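Long-range contacts in pollen-specific leucine-rich repeat extensin-like protein 1 (Arabidopsis thaliana, PDB 6TME), which is a pollen cell-wall protein whose leucine-rich repeat domain probably binds RALF signalling peptides during pollen-tube growth: residues A[310-321]-A[334-345]; A[156-164]-A[180-188]. All coordinates share one frame; numbering follows the deposited sequence.

Interaction 1: residues A[310-321]-A[334-345]; sequences NFTFSYNFFNGE and QFDDTSNCLQNR. With NAG (2-acetamido-2-deoxy-beta-D-glucopyranose), chain E; NAG (2-acetamido-2-deoxy-beta-D-glucopyranose), chain B; SO4 (sulfate ion), chain Q.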
loop_
_atom_site.group_PDB
_atom_site.type_symbol
_atom_site.label_atom_id
_atom_site.label_comp_id
_atom_site.label_asym_id
_atom_site.label_seq_id
_atom_site.Cartn_x
_atom_site.Cartn_y
_atom_site.Cartn_z
ATOM N N ASN A 310 -8.642 5.081 -18.083
ATOM C CA ASN A 310 -9.294 6.031 -17.180
ATOM C C ASN A 310 -8.259 7.104 -16.862
ATOM O O ASN A 310 -7.257 6.829 -16.194
ATOM C CB ASN A 310 -9.803 5.342 -15.906
ATOM C CG ASN A 310 -10.762 6.212 -15.109
ATOM O OD1 ASN A 310 -11.323 7.170 -15.631
ATOM N ND2 ASN A 310 -10.959 5.879 -13.842
ATOM N N PHE A 311 -8.471 8.311 -17.377
ATOM C CA PHE A 311 -7.520 9.407 -17.214
ATOM C C PHE A 311 -8.291 10.605 -16.679
ATOM O O PHE A 311 -9.069 11.223 -17.410
ATOM C CB PHE A 311 -6.816 9.719 -18.537
ATOM C CG PHE A 311 -5.849 10.895 -18.483
ATOM C CD1 PHE A 311 -5.271 11.305 -17.292
ATOM C CD2 PHE A 311 -5.513 11.577 -19.651
ATOM C CE1 PHE A 311 -4.389 12.381 -17.256
ATOM C CE2 PHE A 311 -4.631 12.646 -19.625
ATOM C CZ PHE A 311 -4.070 13.052 -18.429
ATOM N N THR A 312 -8.073 10.911 -15.403
ATOM C CA THR A 312 -8.768 11.952 -14.646
ATOM C C THR A 312 -7.789 13.096 -14.402
ATOM O O THR A 312 -6.761 12.901 -13.751
ATOM C CB THR A 312 -9.260 11.388 -13.302
ATOM O OG1 THR A 312 -10.152 10.286 -13.526
ATOM C CG2 THR A 312 -9.932 12.460 -12.435
ATOM N N PHE A 313 -8.090 14.278 -14.932
ATOM C CA PHE A 313 -7.212 15.428 -14.738
ATOM C C PHE A 313 -8.020 16.645 -14.303
ATOM O O PHE A 313 -7.621 17.791 -14.528
ATOM C CB PHE A 313 -6.382 15.721 -15.994
ATOM C CG PHE A 313 -7.179 15.745 -17.288
ATOM C CD1 PHE A 313 -7.598 14.567 -17.898
ATOM C CD2 PHE A 313 -7.462 16.953 -17.914
ATOM C CE1 PHE A 313 -8.318 14.594 -19.095
ATOM C CE2 PHE A 313 -8.167 17.000 -19.116
ATOM C CZ PHE A 313 -8.602 15.821 -19.708
ATOM N N SER A 314 -9.150 16.397 -13.648
ATOM C CA SER A 314 -10.071 17.441 -13.259
ATOM C C SER A 314 -9.502 18.257 -12.092
ATOM O O SER A 314 -8.556 17.847 -11.422
ATOM C CB SER A 314 -11.411 16.806 -12.893
ATOM O OG SER A 314 -11.261 16.070 -11.713
ATOM N N TYR A 315 -10.109 19.422 -11.840
ATOM C CA TYR A 315 -9.685 20.326 -10.766
ATOM C C TYR A 315 -8.190 20.616 -10.844
ATOM O O TYR A 315 -7.412 20.301 -9.930
ATOM C CB TYR A 315 -10.054 19.770 -9.394
ATOM C CG TYR A 315 -11.523 19.671 -9.265
ATOM C CD1 TYR A 315 -12.272 20.770 -8.855
ATOM C CD2 TYR A 315 -12.190 18.501 -9.609
ATOM C CE1 TYR A 315 -13.645 20.700 -8.766
ATOM C CE2 TYR A 315 -13.569 18.424 -9.521
ATOM C CZ TYR A 315 -14.285 19.528 -9.102
ATOM O OH TYR A 315 -15.648 19.460 -9.013
ATOM N N ASN A 316 -7.814 21.235 -11.958
ATOM C CA ASN A 316 -6.459 21.741 -12.187
ATOM C C ASN A 316 -6.592 23.086 -12.898
ATOM O O ASN A 316 -7.648 23.734 -12.861
ATOM C CB ASN A 316 -5.640 20.697 -12.956
ATOM C CG ASN A 316 -5.179 19.560 -12.043
ATOM O OD1 ASN A 316 -4.357 19.776 -11.158
ATOM N ND2 ASN A 316 -5.746 18.365 -12.223
ATOM N N PHE A 317 -5.527 23.533 -13.556
ATOM C CA PHE A 317 -5.639 24.749 -14.378
ATOM C C PHE A 317 -5.144 24.504 -15.798
ATOM O O PHE A 317 -4.420 25.328 -16.371
ATOM C CB PHE A 317 -4.869 25.916 -13.767
ATOM C CG PHE A 317 -5.266 26.244 -12.359
ATOM C CD1 PHE A 317 -6.169 27.249 -12.102
ATOM C CD2 PHE A 317 -4.717 25.551 -11.295
ATOM C CE1 PHE A 317 -6.533 27.563 -10.818
ATOM C CE2 PHE A 317 -5.071 25.864 -10.001
ATOM C CZ PHE A 317 -5.990 26.880 -9.766
ATOM N N PHE A 318 -5.500 23.367 -16.392
ATOM C CA PHE A 318 -5.168 23.147 -17.791
ATOM C C PHE A 318 -5.949 24.137 -18.663
ATOM O O PHE A 318 -7.148 24.370 -18.452
ATOM C CB PHE A 318 -5.472 21.698 -18.182
ATOM C CG PHE A 318 -4.655 20.663 -17.416
ATOM C CD1 PHE A 318 -3.287 20.519 -17.648
ATOM C CD2 PHE A 318 -5.255 19.834 -16.477
ATOM C CE1 PHE A 318 -2.539 19.567 -16.946
ATOM C CE2 PHE A 318 -4.511 18.896 -15.770
ATOM C CZ PHE A 318 -3.155 18.753 -16.010
ATOM N N ASN A 319 -5.259 24.751 -19.621
ATOM C CA ASN A 319 -5.891 25.698 -20.532
ATOM C C ASN A 319 -5.979 25.174 -21.961
ATOM O O ASN A 319 -6.446 25.902 -22.838
ATOM C CB ASN A 319 -5.167 27.058 -20.505
ATOM C CG ASN A 319 -3.721 26.986 -21.017
ATOM O OD1 ASN A 319 -3.178 25.913 -21.286
ATOM N ND2 ASN A 319 -3.098 28.144 -21.156
ATOM N N GLY A 320 -5.561 23.934 -22.212
ATOM C CA GLY A 320 -5.749 23.310 -23.509
ATOM C C GLY A 320 -5.758 21.803 -23.381
ATOM O O GLY A 320 -5.139 21.234 -22.472
ATOM N N GLU A 321 -6.470 21.144 -24.297
ATOM C CA GLU A 321 -6.435 19.691 -24.342
ATOM C C GLU A 321 -6.582 19.227 -25.778
ATOM O O GLU A 321 -7.293 19.839 -26.569
ATOM C CB GLU A 321 -7.526 19.047 -23.478
ATOM C CG GLU A 321 -8.951 19.426 -23.840
ATOM C CD GLU A 321 -9.974 18.759 -22.916
ATOM O OE1 GLU A 321 -9.573 17.912 -22.088
ATOM O OE2 GLU A 321 -11.177 19.080 -23.008
ATOM N N GLN A 334 -11.994 6.575 -20.730
ATOM C CA GLN A 334 -12.724 7.481 -19.868
ATOM C C GLN A 334 -11.816 8.640 -19.478
ATOM O O GLN A 334 -10.692 8.429 -19.009
ATOM C CB GLN A 334 -13.223 6.753 -18.626
ATOM C CG GLN A 334 -14.140 7.576 -17.751
ATOM C CD GLN A 334 -15.420 7.963 -18.468
ATOM O OE1 GLN A 334 -15.668 9.142 -18.736
ATOM N NE2 GLN A 334 -16.237 6.967 -18.788
ATOM N N PHE A 335 -12.306 9.858 -19.686
ATOM C CA PHE A 335 -11.602 11.078 -19.340
ATOM C C PHE A 335 -12.469 11.918 -18.417
ATOM O O PHE A 335 -13.683 11.731 -18.326
ATOM C CB PHE A 335 -11.221 11.881 -20.584
ATOM C CG PHE A 335 -10.362 11.122 -21.546
ATOM C CD1 PHE A 335 -9.019 10.887 -21.259
ATOM C CD2 PHE A 335 -10.892 10.632 -22.738
ATOM C CE1 PHE A 335 -8.209 10.192 -22.152
ATOM C CE2 PHE A 335 -10.086 9.932 -23.635
ATOM C CZ PHE A 335 -8.738 9.705 -23.337
ATOM N N ASP A 336 -11.826 12.838 -17.710
ATOM C CA ASP A 336 -12.541 13.741 -16.814
ATOM C C ASP A 336 -11.757 15.047 -16.744
ATOM O O ASP A 336 -10.599 15.053 -16.307
ATOM C CB ASP A 336 -12.703 13.086 -15.447
ATOM C CG ASP A 336 -13.505 13.924 -14.470
ATOM O OD1 ASP A 336 -13.837 15.081 -14.786
ATOM O OD2 ASP A 336 -13.788 13.414 -13.361
ATOM N N ASP A 337 -12.379 16.147 -17.211
ATOM C CA ASP A 337 -11.695 17.435 -17.318
ATOM C C ASP A 337 -12.449 18.560 -16.612
ATOM O O ASP A 337 -12.197 19.736 -16.888
ATOM C CB ASP A 337 -11.431 17.802 -18.787
ATOM C CG ASP A 337 -12.723 18.091 -19.602
ATOM O OD1 ASP A 337 -13.872 17.978 -19.084
ATOM O OD2 ASP A 337 -12.566 18.430 -20.803
ATOM N N THR A 338 -13.356 18.210 -15.710
ATOM C CA THR A 338 -14.105 19.170 -14.906
ATOM C C THR A 338 -13.192 20.146 -14.165
ATOM O O THR A 338 -12.159 19.757 -13.608
ATOM C CB THR A 338 -14.953 18.394 -13.889
ATOM O OG1 THR A 338 -15.791 17.461 -14.579
ATOM C CG2 THR A 338 -15.783 19.311 -13.009
ATOM N N SER A 339 -13.601 21.420 -14.144
ATOM C CA SER A 339 -12.945 22.446 -13.352
ATOM C C SER A 339 -11.492 22.620 -13.752
ATOM O O SER A 339 -10.577 22.543 -12.925
ATOM C CB SER A 339 -13.052 22.161 -11.859
ATOM O OG SER A 339 -12.665 23.308 -11.122
ATOM N N ASN A 340 -11.283 22.846 -15.037
ATOM C CA ASN A 340 -9.993 23.325 -15.479
ATOM C C ASN A 340 -10.178 24.720 -16.069
ATOM O O ASN A 340 -11.091 25.446 -15.666
ATOM C CB ASN A 340 -9.398 22.339 -16.478
ATOM C CG ASN A 340 -8.582 21.238 -15.796
ATOM O OD1 ASN A 340 -7.506 21.486 -15.260
ATOM N ND2 ASN A 340 -9.124 20.035 -15.776
ATOM N N CYS A 341 -9.327 25.099 -17.023
ATOM C CA CYS A 341 -9.460 26.384 -17.695
ATOM C C CYS A 341 -9.612 26.193 -19.194
ATOM O O CYS A 341 -8.856 26.781 -19.968
ATOM C CB CYS A 341 -8.214 27.239 -17.410
ATOM S SG CYS A 341 -7.953 27.550 -15.669
ATOM N N LEU A 342 -10.534 25.345 -19.619
ATOM C CA LEU A 342 -10.645 24.995 -21.026
ATOM C C LEU A 342 -11.821 25.719 -21.661
ATOM O O LEU A 342 -12.939 25.657 -21.148
ATOM C CB LEU A 342 -10.815 23.489 -21.200
ATOM C CG LEU A 342 -9.782 22.647 -20.467
ATOM C CD1 LEU A 342 -10.351 21.248 -20.234
ATOM C CD2 LEU A 342 -8.480 22.601 -21.256
ATOM N N GLN A 343 -11.567 26.387 -22.784
ATOM C CA GLN A 343 -12.658 26.963 -23.558
ATOM C C GLN A 343 -13.519 25.857 -24.156
ATOM O O GLN A 343 -13.036 24.777 -24.494
ATOM C CB GLN A 343 -12.117 27.866 -24.671
ATOM C CG GLN A 343 -11.423 29.142 -24.186
ATOM C CD GLN A 343 -9.932 29.090 -24.407
ATOM O OE1 GLN A 343 -9.475 28.866 -25.525
ATOM N NE2 GLN A 343 -9.158 29.253 -23.332
ATOM N N ASN A 344 -14.817 26.130 -24.257
ATOM C CA ASN A 344 -15.754 25.260 -24.969
ATOM C C ASN A 344 -15.814 23.871 -24.348
ATOM O O ASN A 344 -15.798 22.848 -25.035
ATOM C CB ASN A 344 -15.416 25.174 -26.455
ATOM C CG ASN A 344 -16.048 26.283 -27.242
ATOM O OD1 ASN A 344 -16.828 27.070 -26.700
ATOM N ND2 ASN A 344 -15.740 26.347 -28.534
ATOM N N ARG A 345 -15.882 23.848 -23.027
ATOM C CA ARG A 345 -16.079 22.648 -22.237
ATOM C C ARG A 345 -16.944 23.041 -21.053
ATOM O O ARG A 345 -16.906 24.195 -20.608
ATOM C CB ARG A 345 -14.741 22.054 -21.756
ATOM C CG ARG A 345 -13.847 21.489 -22.876
ATOM C CD ARG A 345 -14.398 20.156 -23.378
ATOM N NE ARG A 345 -14.697 19.266 -22.259
ATOM C CZ ARG A 345 -15.746 18.447 -22.202
ATOM N NH1 ARG A 345 -16.619 18.387 -23.208
ATOM N NH2 ARG A 345 -15.926 17.685 -21.134
HETATM C C1 NAG E . -11.842 6.633 -12.967
HETATM C C2 NAG E . -12.820 5.728 -12.225
HETATM C C3 NAG E . -13.621 6.537 -11.206
HETATM C C4 NAG E . -12.673 7.226 -10.235
HETATM C C5 NAG E . -11.685 8.107 -10.997
HETATM C C6 NAG E . -10.582 8.633 -10.109
HETATM C C7 NAG E . -13.429 3.834 -13.677
HETATM C C8 NAG E . -14.466 3.266 -14.596
HETATM N N2 NAG E . -13.709 5.031 -13.145
HETATM O O3 NAG E . -14.476 5.664 -10.476
HETATM O O4 NAG E . -13.387 7.967 -9.250
HETATM O O5 NAG E . -11.025 7.343 -12.021
HETATM O O6 NAG E . -9.673 7.592 -9.764
HETATM O O7 NAG E . -12.377 3.241 -13.437
HETATM C C1 NAG B . -14.434 10.578 -6.593
HETATM C C2 NAG B . -13.453 10.168 -7.688
HETATM C C3 NAG B . -13.798 8.772 -8.212
HETATM C C4 NAG B . -13.926 7.781 -7.059
HETATM C C5 NAG B . -14.829 8.323 -5.953
HETATM C C6 NAG B . -14.814 7.472 -4.704
HETATM C C7 NAG B . -12.418 11.953 -9.029
HETATM C C8 NAG B . -12.601 12.909 -10.172
HETATM N N2 NAG B . -13.452 11.142 -8.772
HETATM O O1 NAG B . -14.112 11.838 -6.101
HETATM O O4 NAG B . -14.501 6.577 -7.546
HETATM O O5 NAG B . -14.398 9.629 -5.551
HETATM O O6 NAG B . -15.119 8.246 -3.550
HETATM O O7 NAG B . -11.379 11.919 -8.368
HETATM S S SO4 Q . -16.566 15.065 -11.603
HETATM O O1 SO4 Q . -17.244 15.968 -10.668
HETATM O O2 SO4 Q . -16.911 13.680 -11.283
HETATM O O3 SO4 Q . -16.996 15.338 -12.975
HETATM O O4 SO4 Q . -15.119 15.235 -11.480
HETATM O O HOH W 1 -8.743 25.539 -24.070
#

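Interaction 2: residues A[156-164]-A[180-188]; sequences FPTVALSWP and LPPEIFDKD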
loop_
_atom_site.group_PDB
_atom_site.type_symbol
_atom_site.label_atom_id
_atom_site.label_comp_id
_atom_site.label_asym_id
_atom_site.label_seq_id
_atom_site.Cartn_x
_atom_site.Cartn_y
_atom_site.Cartn_z
ATOM N N PHE A 156 6.863 4.925 13.094
ATOM C CA PHE A 156 6.891 3.797 12.178
ATOM C C PHE A 156 7.408 2.552 12.902
ATOM O O PHE A 156 8.394 2.642 13.640
ATOM C CB PHE A 156 7.776 4.131 10.978
ATOM C CG PHE A 156 7.855 3.035 9.959
ATOM C CD1 PHE A 156 8.728 1.977 10.115
ATOM C CD2 PHE A 156 7.039 3.059 8.843
ATOM C CE1 PHE A 156 8.792 0.957 9.163
ATOM C CE2 PHE A 156 7.096 2.055 7.896
ATOM C CZ PHE A 156 7.976 0.993 8.061
ATOM N N PRO A 157 6.756 1.370 12.733
ATOM C CA PRO A 157 7.206 0.160 13.454
ATOM C C PRO A 157 8.519 -0.384 12.921
ATOM O O PRO A 157 8.533 -1.289 12.080
ATOM C CB PRO A 157 6.070 -0.841 13.216
ATOM C CG PRO A 157 5.494 -0.411 11.861
ATOM C CD PRO A 157 5.575 1.107 11.884
ATOM N N THR A 158 9.629 0.167 13.398
ATOM C CA THR A 158 10.923 -0.135 12.801
ATOM C C THR A 158 11.385 -1.574 13.049
ATOM O O THR A 158 12.319 -2.023 12.372
ATOM C CB THR A 158 11.962 0.884 13.294
ATOM O OG1 THR A 158 11.868 1.056 14.712
ATOM C CG2 THR A 158 11.719 2.238 12.625
ATOM N N VAL A 159 10.754 -2.312 13.970
ATOM C CA VAL A 159 11.044 -3.741 14.104
ATOM C C VAL A 159 10.888 -4.460 12.765
ATOM O O VAL A 159 11.570 -5.462 12.502
ATOM C CB VAL A 159 10.145 -4.373 15.194
ATOM C CG1 VAL A 159 8.678 -4.320 14.783
ATOM C CG2 VAL A 159 10.573 -5.827 15.475
ATOM N N ALA A 160 10.023 -3.939 11.881
ATOM C CA ALA A 160 9.868 -4.542 10.561
ATOM C C ALA A 160 11.164 -4.505 9.764
ATOM O O ALA A 160 11.370 -5.359 8.892
ATOM C CB ALA A 160 8.755 -3.843 9.786
ATOM N N LEU A 161 12.055 -3.543 10.049
ATOM C CA LEU A 161 13.308 -3.459 9.303
ATOM C C LEU A 161 14.255 -4.597 9.651
ATOM O O LEU A 161 15.213 -4.843 8.911
ATOM C CB LEU A 161 13.989 -2.120 9.568
ATOM C CG LEU A 161 13.185 -0.874 9.153
ATOM C CD1 LEU A 161 13.785 0.392 9.754
ATOM C CD2 LEU A 161 13.091 -0.765 7.635
ATOM N N SER A 162 14.011 -5.296 10.750
ATOM C CA SER A 162 14.925 -6.331 11.199
ATOM C C SER A 162 14.644 -7.693 10.578
ATOM O O SER A 162 15.396 -8.631 10.832
ATOM C CB SER A 162 14.870 -6.444 12.727
ATOM O OG SER A 162 13.692 -7.122 13.120
ATOM N N TRP A 163 13.600 -7.828 9.761
ATOM C CA TRP A 163 13.201 -9.140 9.267
ATOM C C TRP A 163 13.875 -9.389 7.927
ATOM O O TRP A 163 13.573 -8.682 6.963
ATOM C CB TRP A 163 11.690 -9.223 9.130
ATOM C CG TRP A 163 10.976 -9.189 10.444
ATOM C CD1 TRP A 163 11.389 -9.759 11.605
ATOM C CD2 TRP A 163 9.731 -8.537 10.741
ATOM N NE1 TRP A 163 10.479 -9.523 12.608
ATOM C CE2 TRP A 163 9.450 -8.776 12.106
ATOM C CE3 TRP A 163 8.818 -7.790 9.981
ATOM C CZ2 TRP A 163 8.298 -8.296 12.734
ATOM C CZ3 TRP A 163 7.680 -7.301 10.605
ATOM C CH2 TRP A 163 7.426 -7.562 11.970
ATOM N N PRO A 164 14.781 -10.372 7.814
ATOM C CA PRO A 164 15.515 -10.571 6.544
ATOM C C PRO A 164 14.703 -11.218 5.422
ATOM O O PRO A 164 15.180 -11.259 4.284
ATOM C CB PRO A 164 16.679 -11.474 6.952
ATOM C CG PRO A 164 16.138 -12.255 8.179
ATOM C CD PRO A 164 15.241 -11.261 8.895
ATOM N N LEU A 180 9.123 8.885 7.747
ATOM C CA LEU A 180 9.236 7.535 7.218
ATOM C C LEU A 180 10.703 7.111 7.175
ATOM O O LEU A 180 11.532 7.838 6.621
ATOM C CB LEU A 180 8.642 7.484 5.829
ATOM C CG LEU A 180 8.283 6.160 5.214
ATOM C CD1 LEU A 180 7.276 5.512 6.126
ATOM C CD2 LEU A 180 7.698 6.417 3.805
ATOM N N PRO A 181 11.064 5.962 7.737
ATOM C CA PRO A 181 12.473 5.515 7.689
ATOM C C PRO A 181 12.901 5.259 6.259
ATOM O O PRO A 181 12.384 4.336 5.608
ATOM C CB PRO A 181 12.474 4.214 8.512
ATOM C CG PRO A 181 11.166 4.216 9.271
ATOM C CD PRO A 181 10.195 5.009 8.443
ATOM N N PRO A 182 13.836 6.052 5.725
ATOM C CA PRO A 182 14.234 5.845 4.319
ATOM C C PRO A 182 14.718 4.434 4.048
ATOM O O PRO A 182 14.496 3.901 2.957
ATOM C CB PRO A 182 15.351 6.882 4.097
ATOM C CG PRO A 182 15.170 7.916 5.199
ATOM C CD PRO A 182 14.576 7.149 6.377
ATOM N N GLU A 183 15.344 3.787 5.024
ATOM C CA GLU A 183 15.863 2.450 4.774
ATOM C C GLU A 183 14.769 1.433 4.447
ATOM O O GLU A 183 15.100 0.346 3.968
ATOM C CB GLU A 183 16.697 1.989 5.980
ATOM C CG GLU A 183 15.992 2.037 7.334
ATOM C CD GLU A 183 16.189 3.361 8.080
ATOM O OE1 GLU A 183 16.393 4.402 7.419
ATOM O OE2 GLU A 183 16.144 3.357 9.334
ATOM N N ILE A 184 13.483 1.759 4.662
ATOM C CA ILE A 184 12.405 0.821 4.338
ATOM C C ILE A 184 12.441 0.426 2.864
ATOM O O ILE A 184 12.091 -0.707 2.515
ATOM C CB ILE A 184 11.022 1.399 4.720
ATOM C CG1 ILE A 184 9.940 0.323 4.634
ATOM C CG2 ILE A 184 10.597 2.467 3.739
ATOM C CD1 ILE A 184 10.057 -0.762 5.669
ATOM N N PHE A 185 12.870 1.331 1.978
ATOM C CA PHE A 185 12.936 0.998 0.559
ATOM C C PHE A 185 14.185 0.203 0.192
ATOM O O PHE A 185 14.297 -0.239 -0.962
ATOM C CB PHE A 185 12.803 2.283 -0.284
ATOM C CG PHE A 185 11.460 2.933 -0.125
ATOM C CD1 PHE A 185 10.320 2.301 -0.600
ATOM C CD2 PHE A 185 11.318 4.111 0.584
ATOM C CE1 PHE A 185 9.060 2.852 -0.412
ATOM C CE2 PHE A 185 10.066 4.666 0.774
ATOM C CZ PHE A 185 8.933 4.029 0.270
ATOM N N ASP A 186 15.104 -0.017 1.148
ATOM C CA ASP A 186 16.246 -0.908 0.935
ATOM C C ASP A 186 15.882 -2.380 1.133
ATOM O O ASP A 186 16.547 -3.248 0.560
ATOM C CB ASP A 186 17.402 -0.563 1.884
ATOM C CG ASP A 186 17.851 0.885 1.784
ATOM O OD1 ASP A 186 17.930 1.423 0.658
ATOM O OD2 ASP A 186 18.116 1.489 2.849
ATOM N N LYS A 187 14.880 -2.690 1.959
ATOM C CA LYS A 187 14.408 -4.072 2.049
ATOM C C LYS A 187 13.852 -4.518 0.698
ATOM O O LYS A 187 13.404 -3.699 -0.111
ATOM C CB LYS A 187 13.320 -4.206 3.116
ATOM C CG LYS A 187 13.596 -3.517 4.445
ATOM C CD LYS A 187 14.498 -4.360 5.312
ATOM C CE LYS A 187 13.777 -5.592 5.851
ATOM N NZ LYS A 187 14.757 -6.667 6.137
ATOM N N ASP A 188 13.862 -5.828 0.445
ATOM C CA ASP A 188 13.275 -6.309 -0.810
ATOM C C ASP A 188 11.784 -6.637 -0.634
ATOM O O ASP A 188 11.310 -7.741 -0.836
ATOM C CB ASP A 188 14.088 -7.472 -1.385
ATOM C CG ASP A 188 14.014 -8.759 -0.559
ATOM O OD1 ASP A 188 14.750 -9.703 -0.927
ATOM O OD2 ASP A 188 13.258 -8.852 0.435
#

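Interaction 1: residues A[310-321]-A[334-345]
Parallel strand pairing joins residues 310-321 to 334-345, two successive turns at the C-terminal end of the leucine-rich repeat solenoid, and gives way beyond the strands to an asparagine ladder. Strands 310-312 and 334-336 run almost exactly parallel; Phe311 N donates to Gln334 O at 2.8 Å and Phe313 N to Asp336 O at 3.0 Å. On one face of this pair Asn310 carries the glycan, its ND2 also hydrogen-bonded to Gln286, beside Thr312 and Asp336; on the other, Phe311 CB meets Phe335 CD1 at 3.7 Å.

Asn340 spans the turn with both ends of its amide. Its CG lies beside the backbone N (chi1 -88°), which sends ND2 almost straight to Phe313 O, 3.0 Å away, while OD1 receives Phe318 N at 3.0 Å. Asn316 ND2 reaches Phe313 O from the opposite face of that carbonyl, and Asn316 itself spans the preceding turn by bonding Phe289 and Phe294. With a leucine in place of Asn340, Phe318 N would probably lose its acceptor and Phe313 O would be held by Asn316 from one face alone.

Nearby, Ser339 CB sits over a face of the Tyr315 ring in a CH-pi contact, and Asp336 O lies over a face of the Phe313 ring. Farther along, Arg345 grips Asp337 side-on, NH2 to OD1 at 2.9 Å and NE to OD2, the latter on its syn lone pair. Glu321 OE2 comes within 2.7 Å of Asp337 OD2, the carboxylate planes 27° apart, so one acid probably keeps a proton. With that proton shared, the pair would carry about one negative charge, which Arg345 could largely balance, whereas neutral side-chain amides meet Phe313 O and Phe318 N.

Interaction 2: residues A[156-164]-A[180-188]
Lys187 NZ reaches two backbone carbonyls of the facing segment, Trp163 O and Leu161 O. The first bond, modelled at 2.5 Å from NZ to Trp163 O, is too short for its exact length to be trusted; the second, at 3.4 Å from NZ to Leu161 O, is weak. Bends at chi2 and chi3 (-81° and -71°) curl the lysine chain back, so that the ammonium group arrives where the 3-10 segment 158-162 ends, and the carbonyls there probably draw it by their partial negative charge.

The rest of the contact is apolar and centres on Phe156. With CG anti to the backbone N (chi1 -179°), its ring extends into the facing turn, where Pro181 CD lies over one face, 3.8 Å from the ring centroid in a CH-pi contact. Pro157 CD covers the opposite face, leaving the phenyl sandwiched between two prolines. Farther out, Phe156 CZ meets the tip of Ile184, CD1, at 3.6 Å, and Phe156 CD2 touches Leu180 CD1 at 3.7 Å.

Leu161 extends this patch by spreading its two methyls over the second 3-10 segment, 182-185. CD2 abuts Ile184 CD1 at 3.6 Å, the two side chains crossing at about a right angle, and CD1 rests on the aliphatic part of Glu183, 3.7 Å from its CG. Ile184 CD1 thus touches both the leucine methyl and the end of the phenyl ring.

Both segments are loops on the side of the solenoid away from its long parallel strand array, each leading into the next strand of that array. Strand 168-170 backs them both, its Leu169 touching Phe156, Ala160 and Ile184; Trp163 turns instead to the preceding repeat, bonding Leu136 O through NE1 and meeting the ring of Phe145.

In the fold
From the N terminus the chain passes the helix 43-56 and the first strands before interaction 2, which closes a loop over strands 168-170 and 175-178 and brings together the 3-10 turns of adjacent repeats. Interaction 1 opens only after that loop is complete, so the two follow in series and neither nest nor cross. It closes the loop 322-333, which holds neither helix nor strand, joins strand 310-312 to 334-336, the last strand of the parallel array, and draws the ensuing turns together next to helix 351-358. Their centres lie 39 Å apart. Interaction 2 thus ties repeats in the N-terminal half of the solenoid, interaction 1 the C-terminal end.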